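PDB 1WYD: hypothetical aspartyl-tRNA synthetase from Sulfolobus tokodaii, which probably charges both tRNA(Asp) and tRNA(Asn) with L-aspartate, which it first activates with ATP to an aspartyl-adenylate. Local coordinates for residues B[130-135]-B[262-267]; B[248-253]-B[406-411]. All blocks are in the same frame, centred on the assembly; numbering follows the deposited sequence.

Contact 1 (B[130-135]-B[262-267]); sequences MQAVIK and KILNYE
Ala132 meets Ile263 and Leu264 where the last turn of helix 258-264 rests on helix 128-150 in the class II synthetase domain. Its methyl points at the other segment and receives a branch from each residue. Leu264 comes closer: its CD1 lies 4.0 Å from Ala132 CB. Ile263 brings its CG2 methyl to 4.2 Å from the same CB. The other branch of Leu264 turns to the next residue of helix 128-150, with CD2 4.3 Å from Val133 CG2. In Leu264, chi1 of -70° brings CG to 4.1 Å from Ala132 CB, and chi2 of 162° then turns CD1 to Ala132 and CD2 to Val133. No hydrogen bond crosses the contact, which is apolar packing. The small alanine lets the backbones come to 7.1 Å between the CA atoms of Ala132 and Ile263.

The chain turns off just past these residues. Asn265 has positive phi (51°) and ends helix 258-264 in a Schellman motif, and its N bonds to Lys262 O at 3.1 Å. Beyond the turn, the Tyr266 hydroxyl is hydrogen-bonded to Met407 O and to the hydroxyl of Tyr348, on strand 343-348. Lys135 makes a long, weak ion pair with Glu260. Helix 128-150 is shared with the dimer interface: Ile134 and Lys135 pack on Ile154 of the second subunit, while Ala132 and Val133, with Gln128 and Ile136, pack against helix 258-264 of the same chain.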
# COMPACT_ATOMS: atom_id res chain seq x y z
N MET B 130 13.20 -12.71 12.66
CA MET B 130 11.93 -12.32 12.08
C MET B 130 11.85 -10.81 12.03
O MET B 130 11.44 -10.22 11.01
CB MET B 130 10.75 -12.90 12.88
CG MET B 130 10.55 -14.37 12.65
SD MET B 130 10.40 -14.74 10.86
CE MET B 130 11.34 -16.43 10.80
N GLN B 131 12.23 -10.19 13.13
CA GLN B 131 12.38 -8.73 13.17
C GLN B 131 13.14 -8.19 11.97
O GLN B 131 12.70 -7.22 11.36
CB GLN B 131 13.01 -8.29 14.50
CG GLN B 131 12.01 -8.35 15.59
CD GLN B 131 12.23 -7.37 16.72
OE1 GLN B 131 12.12 -7.74 17.89
NE2 GLN B 131 12.49 -6.12 16.39
N ALA B 132 14.22 -8.86 11.58
CA ALA B 132 15.04 -8.45 10.42
C ALA B 132 14.26 -8.58 9.10
O ALA B 132 14.39 -7.75 8.19
CB ALA B 132 16.32 -9.26 10.35
N VAL B 133 13.43 -9.61 9.02
CA VAL B 133 12.57 -9.82 7.86
C VAL B 133 11.57 -8.68 7.75
O VAL B 133 11.37 -8.13 6.69
CB VAL B 133 11.87 -11.20 7.91
CG1 VAL B 133 11.02 -11.44 6.67
CG2 VAL B 133 12.92 -12.28 8.04
N ILE B 134 10.99 -8.31 8.88
CA ILE B 134 9.93 -7.32 8.90
C ILE B 134 10.52 -5.98 8.46
O ILE B 134 9.95 -5.23 7.68
CB ILE B 134 9.35 -7.26 10.34
CG1 ILE B 134 8.61 -8.57 10.65
CG2 ILE B 134 8.52 -6.00 10.53
CD1 ILE B 134 8.00 -8.65 12.07
N LYS B 135 11.71 -5.71 8.97
CA LYS B 135 12.45 -4.49 8.60
C LYS B 135 12.84 -4.41 7.13
O LYS B 135 12.69 -3.36 6.51
CB LYS B 135 13.65 -4.30 9.53
CG LYS B 135 13.21 -3.76 10.87
CD LYS B 135 14.37 -3.48 11.85
CE LYS B 135 14.84 -4.72 12.54
NZ LYS B 135 15.77 -4.40 13.69
N LYS B 262 23.15 -9.13 8.36
CA LYS B 262 24.10 -9.71 9.29
C LYS B 262 23.38 -10.75 10.17
O LYS B 262 23.76 -11.91 10.18
CB LYS B 262 24.78 -8.61 10.10
CG LYS B 262 26.14 -8.94 10.66
CD LYS B 262 26.39 -8.25 12.03
CE LYS B 262 27.58 -8.91 12.78
NZ LYS B 262 27.89 -8.32 14.11
N ILE B 263 22.33 -10.34 10.86
CA ILE B 263 21.48 -11.28 11.62
C ILE B 263 21.01 -12.48 10.79
O ILE B 263 20.87 -13.59 11.31
CB ILE B 263 20.28 -10.53 12.22
CG1 ILE B 263 20.75 -9.66 13.40
CG2 ILE B 263 19.12 -11.50 12.60
CD1 ILE B 263 20.02 -8.36 13.49
N LEU B 264 20.80 -12.27 9.50
CA LEU B 264 20.31 -13.30 8.59
C LEU B 264 21.38 -14.20 7.90
O LEU B 264 21.05 -15.18 7.22
CB LEU B 264 19.43 -12.63 7.51
CG LEU B 264 18.08 -12.08 7.97
CD1 LEU B 264 17.50 -11.07 6.95
CD2 LEU B 264 17.10 -13.20 8.31
N ASN B 265 22.66 -13.84 8.07
CA ASN B 265 23.77 -14.51 7.37
C ASN B 265 23.54 -14.60 5.87
O ASN B 265 23.66 -15.66 5.26
CB ASN B 265 23.98 -15.91 7.94
CG ASN B 265 24.17 -15.89 9.41
OD1 ASN B 265 25.28 -15.62 9.89
ND2 ASN B 265 23.10 -16.12 10.15
N TYR B 266 23.21 -13.47 5.27
CA TYR B 266 22.69 -13.51 3.91
C TYR B 266 23.17 -12.30 3.13
O TYR B 266 23.31 -11.20 3.66
CB TYR B 266 21.14 -13.65 3.91
CG TYR B 266 20.57 -13.85 2.52
CD1 TYR B 266 20.68 -15.09 1.87
CD2 TYR B 266 19.99 -12.80 1.83
CE1 TYR B 266 20.21 -15.26 0.59
CE2 TYR B 266 19.51 -12.94 0.54
CZ TYR B 266 19.61 -14.17 -0.08
OH TYR B 266 19.13 -14.30 -1.37
N GLU B 267 23.42 -12.52 1.84
CA GLU B 267 23.87 -11.49 0.92
C GLU B 267 22.99 -11.62 -0.31
O GLU B 267 23.05 -12.63 -0.99
CB GLU B 267 25.33 -11.75 0.56
CG GLU B 267 25.91 -10.88 -0.56
CD GLU B 267 26.29 -9.47 -0.09
OE1 GLU B 267 26.01 -9.13 1.11
OE2 GLU B 267 26.86 -8.68 -0.91

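Contact 2 (B[248-253]-B[406-411])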
# COMPACT_ATOMS: atom_id res chain seq x y z
N ASN B 248 17.77 -0.91 -7.22
CA ASN B 248 17.68 0.04 -6.11
C ASN B 248 17.26 -0.66 -4.81
O ASN B 248 17.65 -0.23 -3.69
CB ASN B 248 16.74 1.18 -6.47
CG ASN B 248 16.71 2.27 -5.44
OD1 ASN B 248 17.74 2.87 -5.14
ND2 ASN B 248 15.50 2.57 -4.91
N ILE B 249 16.47 -1.74 -4.96
CA ILE B 249 16.02 -2.56 -3.87
C ILE B 249 17.22 -3.23 -3.20
O ILE B 249 17.49 -2.99 -2.05
CB ILE B 249 14.93 -3.61 -4.34
CG1 ILE B 249 13.60 -2.91 -4.61
CG2 ILE B 249 14.68 -4.63 -3.26
CD1 ILE B 249 12.56 -3.76 -5.21
N VAL B 250 17.94 -4.07 -3.93
CA VAL B 250 19.09 -4.75 -3.32
C VAL B 250 20.13 -3.77 -2.78
O VAL B 250 20.69 -3.96 -1.67
CB VAL B 250 19.71 -5.77 -4.26
CG1 VAL B 250 18.65 -6.81 -4.73
CG2 VAL B 250 20.29 -5.09 -5.45
N LYS B 251 20.33 -2.67 -3.50
CA LYS B 251 21.23 -1.61 -3.01
C LYS B 251 20.75 -1.02 -1.69
O LYS B 251 21.55 -0.77 -0.79
CB LYS B 251 21.39 -0.50 -4.06
CG LYS B 251 22.53 0.47 -3.81
CD LYS B 251 22.42 1.69 -4.74
CE LYS B 251 23.68 2.56 -4.68
NZ LYS B 251 23.32 4.02 -4.57
N THR B 252 19.45 -0.79 -1.54
CA THR B 252 18.94 -0.27 -0.27
C THR B 252 19.10 -1.27 0.88
O THR B 252 19.44 -0.89 2.02
CB THR B 252 17.48 0.19 -0.41
OG1 THR B 252 17.37 1.19 -1.45
CG2 THR B 252 17.02 0.90 0.84
N ILE B 253 18.84 -2.54 0.60
CA ILE B 253 18.96 -3.57 1.62
C ILE B 253 20.42 -3.61 2.05
O ILE B 253 20.71 -3.54 3.24
CB ILE B 253 18.48 -4.95 1.12
CG1 ILE B 253 17.09 -4.89 0.48
CG2 ILE B 253 18.54 -5.97 2.25
CD1 ILE B 253 16.00 -4.15 1.29
N VAL B 406 12.39 -13.74 -0.59
CA VAL B 406 13.32 -14.87 -0.65
C VAL B 406 14.67 -14.43 -1.21
O VAL B 406 15.74 -14.78 -0.69
CB VAL B 406 12.80 -15.99 -1.54
CG1 VAL B 406 13.84 -17.08 -1.71
CG2 VAL B 406 11.49 -16.57 -0.96
N MET B 407 14.61 -13.65 -2.29
CA MET B 407 15.81 -13.09 -2.90
C MET B 407 16.50 -12.07 -1.95
O MET B 407 17.71 -11.85 -2.02
CB MET B 407 15.42 -12.47 -4.27
CG MET B 407 16.51 -11.68 -4.95
SD MET B 407 15.87 -10.73 -6.35
CE MET B 407 17.40 -10.75 -7.29
N LEU B 408 15.75 -11.47 -1.05
CA LEU B 408 16.34 -10.48 -0.16
C LEU B 408 16.72 -10.96 1.24
O LEU B 408 17.27 -10.18 2.02
CB LEU B 408 15.47 -9.22 -0.04
CG LEU B 408 15.05 -8.52 -1.33
CD1 LEU B 408 14.05 -7.48 -0.92
CD2 LEU B 408 16.29 -7.83 -1.98
N THR B 409 16.44 -12.22 1.57
CA THR B 409 16.70 -12.69 2.94
C THR B 409 17.33 -14.06 2.99
O THR B 409 17.99 -14.41 3.96
CB THR B 409 15.38 -12.74 3.72
OG1 THR B 409 14.46 -13.57 2.99
CG2 THR B 409 14.74 -11.38 3.76
N GLY B 410 17.09 -14.86 1.96
CA GLY B 410 17.50 -16.25 1.99
C GLY B 410 16.45 -17.21 2.54
O GLY B 410 16.58 -18.45 2.36
N ILE B 411 15.41 -16.67 3.19
CA ILE B 411 14.37 -17.57 3.74
C ILE B 411 13.64 -18.31 2.64
O ILE B 411 13.10 -17.71 1.71
CB ILE B 411 13.37 -16.84 4.69
CG1 ILE B 411 14.08 -16.41 5.95
CG2 ILE B 411 12.19 -17.76 5.06
CD1 ILE B 411 13.58 -15.11 6.44
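Ile249 is the first residue of helix 235-256 to touch Leu408 of helix 401-409, which follows strand 394-400 of the large sheet in the class II synthetase domain. Chi1 of -73° puts CG1 beside the backbone N and leaves CG2, anti to that N, to reach over. Ile249 CG2 lies 3.7 Å from Leu408 CD1 and 3.8 Å from Leu408 CD2, so it meets both ends of the leucine fork. Val250 follows with CG1, 3.8 Å from Leu408 CD2. Thr252 does not touch Leu408: its OG1 donates to Asn248 O at 2.7 Å within the helix, and its backbone N reaches that same oxygen from the opposite face of the carbonyl plane. One turn on from Ile249, Ile253 lays CG1 3.9 Å from Leu408 CD2. All three partners cross the leucine side chain at about a right angle. Leu408 thus fits against three residues of one helix face.

Helix 401-409 ends just beyond. Gly410 has positive phi, and Thr409 OG1 accepts from Ile411 N in an ST turn. Leu401, a predicted ATP-binding residue, starts this helix and lies near Leu408. The four touching residues are buried and purely aliphatic. The contact therefore rests on shape and exclusion of water, without directional bonds.

Overall arrangement
From the N terminus, the chain first passes the OB-fold domain and then enters the class II synthetase domain, where both contacts lie. Helix 128-150 opens contact 1. The chain then runs through strands 201-209 and 222-231 of the large sheet to helix 235-256, which opens contact 2. Helix 258-264 follows directly and closes contact 1. Helix 401-409 closes contact 2 only after the remaining strands, including 394-400. The two loops therefore cross rather than nest. Their centres are 10 Å apart. Tyr266 of contact 1 packs against Thr409 and Gly410 of contact 2, and Val133 packs on Ile411. Together they tie four helices into one cluster.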